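GTP-binding protein (Thermus thermophilus, PDB 2DBY) binds guanosine diphosphate and, as a YchF/OLA1-type member of the OBG GTPase family, probably hydrolyses ATP and associates with the ribosome through its large subunit. Local coordinates at residues L137-T142 / T196-A201; Y51-T56 / K331-G336; T69-V74 / A277-L282; D283-F288 / W298-G303; L161-A166 / V189-K194. All coordinates share one frame; numbering follows the deposited sequence.

Contact 1 of 5, residues L137-T142 / T196-A201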
# COMPACT_ATOMS: atom_id res chain seq x y z
N LEU A 137 7.69 -4.80 -21.55
CA LEU A 137 8.87 -5.26 -22.27
C LEU A 137 9.81 -5.99 -21.32
O LEU A 137 10.39 -7.03 -21.67
CB LEU A 137 9.60 -4.08 -22.94
CG LEU A 137 8.84 -3.52 -24.15
CD1 LEU A 137 9.51 -2.22 -24.62
CD2 LEU A 137 8.82 -4.53 -25.26
N ALA A 138 9.98 -5.47 -20.11
CA ALA A 138 10.86 -6.14 -19.16
C ALA A 138 10.28 -7.51 -18.74
O ALA A 138 11.02 -8.51 -18.63
CB ALA A 138 11.06 -5.25 -17.90
N ASP A 139 8.97 -7.54 -18.53
CA ASP A 139 8.29 -8.77 -18.10
C ASP A 139 8.31 -9.84 -19.18
O ASP A 139 8.40 -11.04 -18.86
CB ASP A 139 6.84 -8.48 -17.73
CG ASP A 139 6.69 -7.92 -16.31
OD1 ASP A 139 7.69 -7.91 -15.57
OD2 ASP A 139 5.57 -7.53 -15.94
N LEU A 140 8.21 -9.42 -20.44
CA LEU A 140 8.23 -10.40 -21.55
C LEU A 140 9.60 -11.05 -21.59
O LEU A 140 9.71 -12.25 -21.77
CB LEU A 140 7.88 -9.73 -22.89
CG LEU A 140 6.40 -9.36 -23.01
CD1 LEU A 140 6.17 -8.40 -24.21
CD2 LEU A 140 5.61 -10.64 -23.22
N ALA A 141 10.66 -10.26 -21.40
CA ALA A 141 12.01 -10.81 -21.37
C ALA A 141 12.17 -11.77 -20.18
O ALA A 141 12.78 -12.83 -20.28
CB ALA A 141 13.03 -9.66 -21.27
N THR A 142 11.62 -11.39 -19.03
CA THR A 142 11.69 -12.26 -17.87
C THR A 142 10.97 -13.57 -18.15
O THR A 142 11.48 -14.65 -17.81
CB THR A 142 11.02 -11.60 -16.66
OG1 THR A 142 11.81 -10.48 -16.28
CG2 THR A 142 10.91 -12.59 -15.47
N THR A 196 8.57 -15.45 -9.23
CA THR A 196 8.97 -14.46 -10.24
C THR A 196 7.99 -13.28 -10.22
O THR A 196 6.99 -13.26 -10.95
CB THR A 196 8.96 -15.11 -11.64
OG1 THR A 196 9.84 -16.25 -11.63
CG2 THR A 196 9.45 -14.12 -12.70
N PRO A 197 8.25 -12.29 -9.36
CA PRO A 197 7.40 -11.10 -9.20
C PRO A 197 7.46 -10.15 -10.38
O PRO A 197 8.18 -9.17 -10.35
CB PRO A 197 7.93 -10.45 -7.91
CG PRO A 197 8.73 -11.54 -7.23
CD PRO A 197 9.36 -12.29 -8.39
N LEU A 198 6.66 -10.45 -11.41
CA LEU A 198 6.62 -9.62 -12.62
C LEU A 198 6.26 -8.18 -12.29
O LEU A 198 5.44 -7.92 -11.40
CB LEU A 198 5.60 -10.17 -13.62
CG LEU A 198 5.94 -11.56 -14.17
CD1 LEU A 198 4.85 -11.98 -15.17
CD2 LEU A 198 7.33 -11.54 -14.82
N LEU A 199 6.87 -7.24 -13.01
CA LEU A 199 6.60 -5.84 -12.75
C LEU A 199 5.13 -5.46 -12.96
O LEU A 199 4.57 -4.66 -12.18
CB LEU A 199 7.48 -4.97 -13.65
CG LEU A 199 8.98 -5.28 -13.51
CD1 LEU A 199 9.73 -4.23 -14.33
CD2 LEU A 199 9.47 -5.22 -12.02
N THR A 200 4.51 -6.03 -13.98
CA THR A 200 3.11 -5.73 -14.27
C THR A 200 2.13 -6.51 -13.41
O THR A 200 0.91 -6.37 -13.57
CB THR A 200 2.74 -5.95 -15.77
OG1 THR A 200 2.96 -7.31 -16.12
CG2 THR A 200 3.60 -5.05 -16.66
N ALA A 201 2.65 -7.32 -12.49
CA ALA A 201 1.81 -8.05 -11.54
C ALA A 201 1.61 -7.19 -10.27
O ALA A 201 0.70 -7.46 -9.45
CB ALA A 201 2.46 -9.42 -11.16
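Asp-139 points from helix 124-156 into the short turn at 198-200, a worked example of one buried carboxylate organising the chain opposite it. OD1 of Asp-139 accepts N of Leu-199 at 2.8 Å through its syn lone pair, though the N-H comes in bent, at 145°. OD2 of Asp-139 is gripped twice: N of Thr-200 lies 2.7 Å away on the syn side, and OG1 of Thr-200 gives its proton from 2.6 Å, nearly along the C-O axis. Three donors thus fix the rotation of the carboxylate and would probably favour its ionised form. The hydroxyl of Thr-200 can join its own amide on one oxygen because OG1 stands between the backbone N and the carbonyl carbon (chi1 60°). This polar centre is close-set and buried. Beside it, CD2 of Leu-198 lies 3.7 Å from OD1 of Asp-139. Toward one partly exposed end the bonding gives way to methyls: CG2 of Thr-142 and CG2 of Thr-196 meet tip to tip at 3.5 Å, a tight but small touch. At the other flank of the carboxylate, Ala-138 CB rests more loosely on Leu-199 CD1, 3.9 Å away. The chain then leads into strand 204-209, with helix 91-98 packing on Leu-199 through Leu-94 and Ile-97, and helix 161-175 placing Leu-174 against Asp-139.

Contact 2 of 5, residues Y51-T56 / K331-G336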
# COMPACT_ATOMS: atom_id res chain seq x y z
N TYR A 51 -8.35 6.97 18.88
CA TYR A 51 -8.90 7.89 19.87
C TYR A 51 -10.04 7.26 20.64
O TYR A 51 -10.23 7.57 21.83
CB TYR A 51 -9.37 9.18 19.18
CG TYR A 51 -8.19 9.95 18.66
CD1 TYR A 51 -7.22 10.43 19.54
CD2 TYR A 51 -7.97 10.10 17.29
CE1 TYR A 51 -6.06 11.03 19.09
CE2 TYR A 51 -6.80 10.70 16.82
CZ TYR A 51 -5.85 11.15 17.73
OH TYR A 51 -4.67 11.71 17.28
N ALA A 52 -10.79 6.39 19.98
CA ALA A 52 -11.90 5.69 20.62
C ALA A 52 -11.31 4.79 21.73
O ALA A 52 -11.82 4.75 22.84
CB ALA A 52 -12.66 4.84 19.59
N LEU A 53 -10.23 4.08 21.42
CA LEU A 53 -9.56 3.22 22.40
C LEU A 53 -8.93 4.06 23.50
O LEU A 53 -8.93 3.68 24.68
CB LEU A 53 -8.49 2.38 21.72
CG LEU A 53 -9.13 1.25 20.93
CD1 LEU A 53 -8.11 0.67 19.94
CD2 LEU A 53 -9.65 0.20 21.89
N GLN A 54 -8.40 5.21 23.11
CA GLN A 54 -7.78 6.11 24.06
C GLN A 54 -8.79 6.56 25.11
O GLN A 54 -8.46 6.60 26.28
CB GLN A 54 -7.20 7.34 23.34
CG GLN A 54 -6.72 8.44 24.28
CD GLN A 54 -6.27 9.68 23.52
OE1 GLN A 54 -7.07 10.36 22.88
NE2 GLN A 54 -4.97 9.98 23.57
N ARG A 55 -10.02 6.88 24.71
CA ARG A 55 -11.01 7.31 25.71
C ARG A 55 -11.35 6.13 26.62
O ARG A 55 -11.54 6.31 27.84
CB ARG A 55 -12.30 7.84 25.06
CG ARG A 55 -13.40 8.11 26.09
CD ARG A 55 -14.80 8.18 25.51
NE ARG A 55 -15.29 6.91 24.97
CZ ARG A 55 -15.73 5.88 25.69
NH1 ARG A 55 -15.75 5.93 27.02
NH2 ARG A 55 -16.18 4.79 25.06
N THR A 56 -11.43 4.94 26.05
CA THR A 56 -11.74 3.75 26.83
C THR A 56 -10.73 3.50 27.95
O THR A 56 -11.09 3.08 29.04
CB THR A 56 -11.81 2.50 25.93
OG1 THR A 56 -12.91 2.63 25.02
CG2 THR A 56 -11.97 1.23 26.77
N LYS A 331 -15.59 -3.98 20.21
CA LYS A 331 -16.12 -4.74 21.34
C LYS A 331 -15.35 -4.37 22.60
O LYS A 331 -15.90 -4.41 23.71
CB LYS A 331 -16.04 -6.25 21.08
CG LYS A 331 -16.82 -6.73 19.87
CD LYS A 331 -18.29 -6.33 19.90
CE LYS A 331 -19.06 -7.01 21.03
NZ LYS A 331 -20.50 -6.58 21.05
N LEU A 332 -14.07 -4.04 22.46
CA LEU A 332 -13.30 -3.64 23.64
C LEU A 332 -13.86 -2.28 24.09
O LEU A 332 -14.01 -2.01 25.28
CB LEU A 332 -11.80 -3.51 23.31
CG LEU A 332 -10.86 -3.19 24.47
CD1 LEU A 332 -11.07 -4.22 25.61
CD2 LEU A 332 -9.40 -3.23 23.97
N VAL A 333 -14.15 -1.42 23.12
CA VAL A 333 -14.70 -0.10 23.44
C VAL A 333 -16.10 -0.26 24.06
O VAL A 333 -16.43 0.38 25.05
CB VAL A 333 -14.80 0.79 22.18
CG1 VAL A 333 -15.55 2.09 22.48
CG2 VAL A 333 -13.37 1.13 21.69
N GLU A 334 -16.92 -1.11 23.45
CA GLU A 334 -18.28 -1.32 23.95
C GLU A 334 -18.27 -1.86 25.38
O GLU A 334 -19.11 -1.48 26.20
CB GLU A 334 -19.06 -2.27 23.04
CG GLU A 334 -20.51 -2.49 23.52
CD GLU A 334 -21.30 -3.37 22.57
OE1 GLU A 334 -22.51 -3.56 22.80
OE2 GLU A 334 -20.71 -3.86 21.58
N ALA A 335 -17.33 -2.76 25.67
CA ALA A 335 -17.23 -3.33 27.02
C ALA A 335 -16.72 -2.32 28.05
O ALA A 335 -17.16 -2.32 29.20
CB ALA A 335 -16.33 -4.55 27.00
N GLY A 336 -15.77 -1.48 27.64
CA GLY A 336 -15.23 -0.48 28.54
C GLY A 336 -13.84 -0.77 29.11
O GLY A 336 -13.35 -0.05 29.97
O HOH W 1 -15.31 2.35 26.25
O HOH W 2 -11.08 0.52 31.42
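A water lodged between Thr-56 and Val-333 is held by three groups: it donates to O of Val-333 at 2.6 Å, lies 2.7 Å from OG1 of Thr-56, and accepts a weak bond from NH2 of Arg-55, whose chain bends at chi3 (66°) to bring the guanidinium over. It thereby ties helix 329-335 to helix 48-57. A second water donates to O of Gly-336 at 2.8 Å and only weakly to O of Thr-56. Val-333 supplies the apolar contact, its CG2 lying 3.8 Å from CD2 of Leu-53; its CG1 also packs on the hydroxyl oxygen, 3.7 Å from OG1 of Thr-56. Thr-56 itself sends CG2 toward the C-terminal end of helix 329-335, 3.6 Å from C of Gly-336, where a positive phi (104°) ends the helix. With an alanine at Thr-56, the bridging water would probably lose one of its three holders and a small gap would open against Gly-336. The side chains of Leu-332 and Leu-53 cross at about a right angle, their CD2 atoms 4.0 Å apart. The axes of 51-56 and 331-335 run 32° from parallel, and Val-333 is a knob in the hole made by Ala-52, Leu-53, Arg-55 and Thr-56: a single knob-into-hole between the nucleotide-binding part of the chain and a C-terminal region consistent with a ubiquitin-like TGS domain.

Contact 3 of 5, residues T69-V74 / A277-L282. With FMT (formic acid), chain E.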
# COMPACT_ATOMS: atom_id res chain seq x y z
N THR A 69 0.02 4.07 12.80
CA THR A 69 0.91 3.37 11.88
C THR A 69 1.08 4.31 10.67
O THR A 69 0.75 5.50 10.75
CB THR A 69 0.37 1.96 11.50
OG1 THR A 69 1.33 1.30 10.67
CG2 THR A 69 -0.98 2.05 10.74
N HIS A 70 1.59 3.79 9.55
CA HIS A 70 1.85 4.63 8.39
C HIS A 70 1.98 3.78 7.13
O HIS A 70 1.97 2.54 7.19
CB HIS A 70 3.17 5.38 8.62
CG HIS A 70 4.33 4.47 8.95
ND1 HIS A 70 5.12 4.65 10.07
CD2 HIS A 70 4.82 3.39 8.31
CE1 HIS A 70 6.05 3.71 10.10
NE2 HIS A 70 5.89 2.93 9.04
N VAL A 71 2.09 4.46 5.98
CA VAL A 71 2.27 3.82 4.68
C VAL A 71 3.49 4.46 4.04
O VAL A 71 3.58 5.69 3.97
CB VAL A 71 1.05 4.04 3.76
CG1 VAL A 71 1.31 3.37 2.39
CG2 VAL A 71 -0.19 3.48 4.40
N GLU A 72 4.42 3.63 3.56
CA GLU A 72 5.66 4.12 2.96
C GLU A 72 5.54 4.33 1.44
O GLU A 72 4.98 3.49 0.74
CB GLU A 72 6.77 3.10 3.25
CG GLU A 72 8.16 3.48 2.75
CD GLU A 72 9.21 2.52 3.29
OE1 GLU A 72 9.52 2.58 4.49
OE2 GLU A 72 9.73 1.71 2.51
N PHE A 73 6.08 5.45 0.96
CA PHE A 73 6.04 5.82 -0.45
C PHE A 73 7.45 6.11 -0.92
O PHE A 73 8.23 6.71 -0.17
CB PHE A 73 5.18 7.08 -0.65
CG PHE A 73 3.71 6.83 -0.51
CD1 PHE A 73 3.07 7.01 0.72
CD2 PHE A 73 2.97 6.38 -1.60
CE1 PHE A 73 1.70 6.73 0.86
CE2 PHE A 73 1.60 6.10 -1.48
CZ PHE A 73 0.97 6.28 -0.25
N VAL A 74 7.77 5.70 -2.14
CA VAL A 74 9.09 5.93 -2.70
C VAL A 74 8.98 6.77 -3.97
O VAL A 74 8.12 6.49 -4.82
CB VAL A 74 9.74 4.59 -3.07
CG1 VAL A 74 11.14 4.83 -3.65
CG2 VAL A 74 9.77 3.69 -1.86
N ALA A 277 -5.36 4.20 -0.06
CA ALA A 277 -5.36 3.45 -1.32
C ALA A 277 -4.10 2.59 -1.35
O ALA A 277 -4.13 1.45 -1.81
CB ALA A 277 -5.39 4.40 -2.53
N GLY A 278 -3.00 3.13 -0.83
CA GLY A 278 -1.76 2.36 -0.80
C GLY A 278 -1.88 1.19 0.17
O GLY A 278 -1.39 0.10 -0.09
N TYR A 279 -2.54 1.42 1.30
CA TYR A 279 -2.73 0.37 2.30
C TYR A 279 -3.47 -0.79 1.64
O TYR A 279 -3.09 -1.95 1.81
CB TYR A 279 -3.56 0.90 3.47
CG TYR A 279 -3.20 0.33 4.84
CD1 TYR A 279 -1.93 0.53 5.39
CD2 TYR A 279 -4.16 -0.33 5.62
CE1 TYR A 279 -1.63 0.12 6.68
CE2 TYR A 279 -3.87 -0.75 6.92
CZ TYR A 279 -2.61 -0.52 7.44
OH TYR A 279 -2.32 -0.87 8.73
N ARG A 280 -4.51 -0.47 0.87
CA ARG A 280 -5.28 -1.50 0.18
C ARG A 280 -4.46 -2.20 -0.89
O ARG A 280 -4.52 -3.42 -1.03
CB ARG A 280 -6.55 -0.92 -0.47
CG ARG A 280 -7.62 -0.45 0.53
CD ARG A 280 -8.92 -0.11 -0.18
NE ARG A 280 -8.81 1.09 -1.02
CZ ARG A 280 -8.95 2.34 -0.57
NH1 ARG A 280 -9.20 2.57 0.72
NH2 ARG A 280 -8.84 3.35 -1.40
N ALA A 281 -3.69 -1.43 -1.65
CA ALA A 281 -2.88 -2.00 -2.72
C ALA A 281 -1.86 -2.98 -2.17
O ALA A 281 -1.59 -4.03 -2.79
CB ALA A 281 -2.15 -0.88 -3.49
N LEU A 282 -1.30 -2.66 -1.01
CA LEU A 282 -0.30 -3.51 -0.38
C LEU A 282 -0.95 -4.67 0.40
O LEU A 282 -0.25 -5.49 1.01
CB LEU A 282 0.61 -2.69 0.55
CG LEU A 282 1.48 -1.63 -0.15
CD1 LEU A 282 2.19 -0.73 0.87
CD2 LEU A 282 2.48 -2.32 -1.04
C FMT E . 3.61 7.13 12.00
O1 FMT E . 4.66 6.53 12.06
O2 FMT E . 3.43 8.23 12.73
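Val-71 and Tyr-279 form the centre of this contact: CG2 of Val-71 comes obliquely to the phenol ring, 3.6 Å from CD1 of Tyr-279. Farther along the same ring, O of His-70 stands at its edge and CG2 of Thr-69 lies 3.8 Å from OH of Tyr-279. The other branch of Val-71, CG1, faces the helix backbone and CD1 of Leu-282, 4.5 Å away. Gly-278 keeps the approach close, since a CB on it would lie only about 3.4 Å from CG1 of Val-71 and from CZ of Phe-73. This is a helix laid across the central sheet of the P-loop GTPase fold, residues 277-281 crossing residues 70-74 at 87°. An unusual chi1 of -146° swings the ring of Tyr-279 along the strand, so that its hydroxyl meets those of Thr-286 and Thr-299, the latter also bonded by OG1 of Thr-69. His-70 points CB away from the helix; ND1 of its imidazole donates almost straight (173°) to O1 of a formic acid molecule, 2.8 Å off and near the ring plane, probably from the crystallisation liquor and also bonded by Ala-29 N. Backbone bonds to Val-4 and Val-43 position the strand.

Contact 4 of 5, residues D283-F288 / W298-G303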
# COMPACT_ATOMS: atom_id res chain seq x y z
N ASP A 283 -2.28 -4.73 0.36
CA ASP A 283 -3.08 -5.76 1.04
C ASP A 283 -2.78 -5.81 2.53
O ASP A 283 -2.54 -6.88 3.10
CB ASP A 283 -2.81 -7.13 0.44
CG ASP A 283 -3.89 -8.15 0.76
OD1 ASP A 283 -3.63 -9.36 0.60
OD2 ASP A 283 -5.01 -7.74 1.17
N LEU A 284 -2.82 -4.65 3.18
CA LEU A 284 -2.48 -4.58 4.59
C LEU A 284 -3.68 -4.42 5.50
O LEU A 284 -4.77 -4.05 5.06
CB LEU A 284 -1.54 -3.40 4.81
CG LEU A 284 -0.30 -3.40 3.92
CD1 LEU A 284 0.46 -2.10 4.13
CD2 LEU A 284 0.57 -4.62 4.25
N LEU A 285 -3.46 -4.72 6.78
CA LEU A 285 -4.51 -4.53 7.79
C LEU A 285 -3.86 -4.00 9.05
O LEU A 285 -2.65 -4.15 9.27
CB LEU A 285 -5.28 -5.84 8.05
CG LEU A 285 -4.60 -7.15 8.44
CD1 LEU A 285 -4.31 -7.15 9.94
CD2 LEU A 285 -5.53 -8.33 8.07
N THR A 286 -4.67 -3.33 9.87
CA THR A 286 -4.22 -2.74 11.11
C THR A 286 -4.69 -3.54 12.32
O THR A 286 -5.84 -3.97 12.35
CB THR A 286 -4.84 -1.32 11.30
OG1 THR A 286 -4.47 -0.48 10.19
CG2 THR A 286 -4.38 -0.70 12.61
N PHE A 287 -3.80 -3.78 13.29
CA PHE A 287 -4.24 -4.40 14.55
C PHE A 287 -3.72 -3.44 15.62
O PHE A 287 -2.81 -2.63 15.35
CB PHE A 287 -3.75 -5.85 14.74
CG PHE A 287 -2.30 -6.00 15.11
CD1 PHE A 287 -1.86 -5.79 16.42
CD2 PHE A 287 -1.37 -6.40 14.15
CE1 PHE A 287 -0.52 -5.98 16.77
CE2 PHE A 287 -0.03 -6.59 14.49
CZ PHE A 287 0.39 -6.38 15.80
N PHE A 288 -4.31 -3.48 16.82
CA PHE A 288 -3.92 -2.56 17.87
C PHE A 288 -3.42 -3.21 19.15
O PHE A 288 -3.73 -4.36 19.41
CB PHE A 288 -5.13 -1.70 18.33
CG PHE A 288 -5.82 -0.96 17.21
CD1 PHE A 288 -6.92 -1.50 16.57
CD2 PHE A 288 -5.36 0.30 16.83
CE1 PHE A 288 -7.57 -0.80 15.53
CE2 PHE A 288 -5.99 1.01 15.80
CZ PHE A 288 -7.10 0.46 15.15
N TRP A 298 -0.68 -1.15 14.58
CA TRP A 298 0.38 -1.95 13.96
C TRP A 298 -0.12 -2.43 12.62
O TRP A 298 -1.31 -2.63 12.42
CB TRP A 298 0.73 -3.15 14.84
CG TRP A 298 1.11 -2.79 16.23
CD1 TRP A 298 0.27 -2.60 17.30
CD2 TRP A 298 2.43 -2.61 16.73
NE1 TRP A 298 0.99 -2.32 18.43
CE2 TRP A 298 2.33 -2.32 18.11
CE3 TRP A 298 3.71 -2.67 16.14
CZ2 TRP A 298 3.45 -2.09 18.92
CZ3 TRP A 298 4.83 -2.44 16.96
CH2 TRP A 298 4.69 -2.16 18.32
N THR A 299 0.81 -2.66 11.69
CA THR A 299 0.46 -3.09 10.34
C THR A 299 1.11 -4.42 9.94
O THR A 299 2.29 -4.62 10.18
CB THR A 299 0.94 -2.04 9.31
OG1 THR A 299 0.29 -0.79 9.56
CG2 THR A 299 0.64 -2.48 7.87
N VAL A 300 0.30 -5.31 9.40
CA VAL A 300 0.76 -6.60 8.89
C VAL A 300 0.02 -6.90 7.60
O VAL A 300 -1.06 -6.36 7.34
CB VAL A 300 0.51 -7.78 9.86
CG1 VAL A 300 1.34 -7.60 11.11
CG2 VAL A 300 -0.95 -7.90 10.19
N ARG A 301 0.59 -7.78 6.78
CA ARG A 301 -0.06 -8.16 5.54
C ARG A 301 -1.25 -9.07 5.83
O ARG A 301 -1.23 -9.87 6.78
CB ARG A 301 0.96 -8.90 4.65
CG ARG A 301 2.18 -8.06 4.32
CD ARG A 301 3.32 -8.91 3.77
NE ARG A 301 4.36 -8.08 3.17
CZ ARG A 301 5.46 -8.55 2.60
NH1 ARG A 301 5.68 -9.86 2.56
NH2 ARG A 301 6.34 -7.71 2.06
N ARG A 302 -2.31 -8.95 5.05
CA ARG A 302 -3.46 -9.80 5.24
C ARG A 302 -2.98 -11.25 5.09
O ARG A 302 -2.25 -11.57 4.15
CB ARG A 302 -4.53 -9.48 4.19
CG ARG A 302 -5.74 -10.42 4.21
CD ARG A 302 -6.94 -9.81 3.46
NE ARG A 302 -7.68 -8.85 4.28
CZ ARG A 302 -7.31 -7.60 4.53
NH1 ARG A 302 -6.19 -7.11 4.01
NH2 ARG A 302 -8.06 -6.83 5.32
N GLY A 303 -3.36 -12.10 6.05
CA GLY A 303 -2.94 -13.49 6.01
C GLY A 303 -1.97 -13.82 7.13
O GLY A 303 -1.76 -14.99 7.46
O HOH W 3 -1.35 -10.31 1.78
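Leu-285 with Val-300 and Phe-287 with Trp-298 are the hydrogen-bonded pairs of an antiparallel ladder whose strand axes, taken over 284-288 and 298-301, run at 143° to each other, its shortest bond being N of Trp-298 to O of Phe-287 at 2.7 Å. The aromatic pair shows how neighbours on one sheet face can interlock. CB of Trp-298 sits over the ring of Phe-287, 3.5 Å from its centroid, a CH-pi contact. The phenyl and the five-membered indole ring have nearly parallel planes, 14° apart, but are displaced so far past each other that little of one covers the other. With chi1 at 75°, CG of Phe-287 is flanked by both the amide N and the carbonyl carbon, turning one face of the ring to CB of Trp-298. CG1 of Val-300 touches the ring's edge, 3.8 Å from CE2 of Phe-287. Were Phe-287 reduced to an alanine, CB of Trp-298 would probably lose its aromatic face and CG1 of Val-300 would be left beside a gap. Next along the face, CD1 of Leu-285 is pressed tightly against CG2 of Val-300 at 3.5 Å. At the exposed end, N of Arg-302 bonds O of Asp-283 (2.9 Å), and a salt bridge joins NH1 of Arg-302 to OD2 of Asp-283 at 3.1 Å, entering from above the carboxylate plane. CD2 of Leu-285 covers the centre of the guanidinium. Helix 306-313 lies against Phe-287 and Trp-298 through Ile-313, so the arrangement is a beta hairpin packed against a helix, consistent with the ubiquitin-like, beta-grasp TGS domain.

Contact 5 of 5, residues L161-A166 / V189-K194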
# COMPACT_ATOMS: atom_id res chain seq x y z
N LEU A 161 6.24 -28.13 -13.02
CA LEU A 161 5.32 -28.02 -14.14
C LEU A 161 4.22 -26.95 -14.01
O LEU A 161 3.91 -26.23 -14.98
CB LEU A 161 4.72 -29.40 -14.43
CG LEU A 161 3.85 -29.56 -15.67
CD1 LEU A 161 4.56 -29.03 -16.90
CD2 LEU A 161 3.53 -31.02 -15.83
N PRO A 162 3.60 -26.83 -12.82
CA PRO A 162 2.56 -25.81 -12.72
C PRO A 162 3.09 -24.39 -12.99
O PRO A 162 2.38 -23.55 -13.57
CB PRO A 162 2.04 -25.97 -11.29
CG PRO A 162 2.26 -27.45 -11.02
CD PRO A 162 3.60 -27.71 -11.64
N LEU A 163 4.31 -24.09 -12.56
CA LEU A 163 4.84 -22.76 -12.82
C LEU A 163 5.06 -22.56 -14.32
O LEU A 163 4.81 -21.49 -14.87
CB LEU A 163 6.17 -22.55 -12.08
CG LEU A 163 6.02 -22.26 -10.58
CD1 LEU A 163 5.60 -23.53 -9.83
CD2 LEU A 163 7.35 -21.74 -10.06
N LEU A 164 5.51 -23.61 -15.00
CA LEU A 164 5.72 -23.51 -16.44
C LEU A 164 4.39 -23.22 -17.15
O LEU A 164 4.33 -22.37 -18.05
CB LEU A 164 6.32 -24.83 -17.00
CG LEU A 164 6.44 -24.92 -18.52
CD1 LEU A 164 7.46 -23.88 -19.04
CD2 LEU A 164 6.88 -26.34 -18.90
N GLU A 165 3.32 -23.93 -16.76
CA GLU A 165 2.03 -23.73 -17.42
C GLU A 165 1.44 -22.34 -17.13
O GLU A 165 0.82 -21.71 -18.00
CB GLU A 165 1.06 -24.84 -17.02
CG GLU A 165 1.61 -26.24 -17.39
CD GLU A 165 2.17 -26.30 -18.81
OE1 GLU A 165 3.40 -26.15 -18.98
OE2 GLU A 165 1.37 -26.46 -19.77
N ALA A 166 1.69 -21.85 -15.92
CA ALA A 166 1.23 -20.49 -15.57
C ALA A 166 1.99 -19.49 -16.46
O ALA A 166 1.42 -18.54 -16.99
CB ALA A 166 1.51 -20.22 -14.10
N VAL A 189 -0.67 -19.82 -11.22
CA VAL A 189 -0.22 -18.44 -11.44
C VAL A 189 0.30 -17.84 -10.12
O VAL A 189 1.32 -17.14 -10.09
CB VAL A 189 -1.37 -17.59 -12.03
CG1 VAL A 189 -1.04 -16.08 -11.97
CG2 VAL A 189 -1.62 -18.04 -13.48
N ALA A 190 -0.37 -18.14 -9.02
CA ALA A 190 0.08 -17.62 -7.74
C ALA A 190 1.48 -18.13 -7.39
O ALA A 190 2.31 -17.37 -6.89
CB ALA A 190 -0.91 -17.99 -6.66
N ARG A 191 1.74 -19.42 -7.63
CA ARG A 191 3.06 -19.97 -7.31
C ARG A 191 4.12 -19.35 -8.21
O ARG A 191 5.23 -19.04 -7.77
CB ARG A 191 3.07 -21.49 -7.50
CG ARG A 191 2.25 -22.24 -6.47
CD ARG A 191 2.33 -23.74 -6.73
NE ARG A 191 3.71 -24.21 -6.71
CZ ARG A 191 4.09 -25.41 -7.14
NH1 ARG A 191 3.19 -26.25 -7.62
NH2 ARG A 191 5.36 -25.78 -7.09
N PHE A 192 3.79 -19.16 -9.47
CA PHE A 192 4.75 -18.57 -10.38
C PHE A 192 5.10 -17.13 -9.97
O PHE A 192 6.28 -16.75 -9.93
CB PHE A 192 4.20 -18.57 -11.81
CG PHE A 192 5.10 -17.85 -12.78
CD1 PHE A 192 6.22 -18.49 -13.30
CD2 PHE A 192 4.89 -16.51 -13.09
CE1 PHE A 192 7.13 -17.82 -14.10
CE2 PHE A 192 5.78 -15.82 -13.89
CZ PHE A 192 6.91 -16.47 -14.39
N LEU A 193 4.08 -16.32 -9.67
CA LEU A 193 4.35 -14.92 -9.34
C LEU A 193 5.06 -14.71 -8.01
O LEU A 193 5.72 -13.70 -7.81
CB LEU A 193 3.04 -14.11 -9.39
CG LEU A 193 2.44 -13.90 -10.79
CD1 LEU A 193 1.09 -13.19 -10.70
CD2 LEU A 193 3.43 -13.07 -11.64
N LYS A 194 4.93 -15.68 -7.11
CA LYS A 194 5.62 -15.59 -5.83
C LYS A 194 7.11 -15.77 -6.11
O LYS A 194 7.95 -15.06 -5.57
CB LYS A 194 5.14 -16.69 -4.88
CG LYS A 194 5.74 -16.60 -3.48
CD LYS A 194 5.30 -17.79 -2.61
CE LYS A 194 6.04 -17.82 -1.28
NZ LYS A 194 5.88 -19.14 -0.58
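Leu-163 meets Arg-191 by placing its CD1 over one face of the guanidinium, 3.4 Å above the plane and shifted toward the rim, with the two side chains crossing at about a right angle. The arginine chain bends at chi3 (57°), which brings its flat end back over the first turn of helix 161-175. There, CG of Pro-162 approaches obliquely, 3.7 Å from NH1 of Arg-191. The charged end is not left to these carbons alone, for NH2 of Arg-191 also donates to O of Glu-159. One turn farther on, the contact turns apolar at Ala-166. CB of Ala-166 rests 3.6 Å from CA of Val-189 and 3.9 Å from CB of Phe-192, and such a small side chain lets the axes of 161-166 and 189-194 come within 8.1 Å of each other. Phe-192 holds CG anti to its backbone N (chi1 175°) and brings CD1 to 3.7 Å from O of Leu-163, which meets the ring obliquely. These two segments cross almost perpendicularly, at -92°. Phe-192 continues between Leu-143 and Leu-150 of helix 124-156 and Leu-170 of helix 161-175.

In the fold
The five contacts fall into two groups joined by the central sheet. Contacts 1 and 5 belong to the helical arm, centres 13 Å apart, and touch where Leu-198 CG packs on Leu-193 CD2 at 3.9 Å. Contacts 3 and 4, with centres 11 Å apart, meet through two probable hydrogen bonds, Thr-69 OG1 to Thr-299 OG1 and Tyr-279 OH to Thr-286 OG1, both 2.6 Å. Contact 2 touches contact 4 through Leu-53 CD1 and Phe-288 CG (3.9 Å). It lies 46 Å, centre to centre, from contact 1, across the chain's middle. None of them touches the GDP site, but strand 66-75 of contact 3 pairs with strand 3-7, which leads into the P-loop with Lys-14.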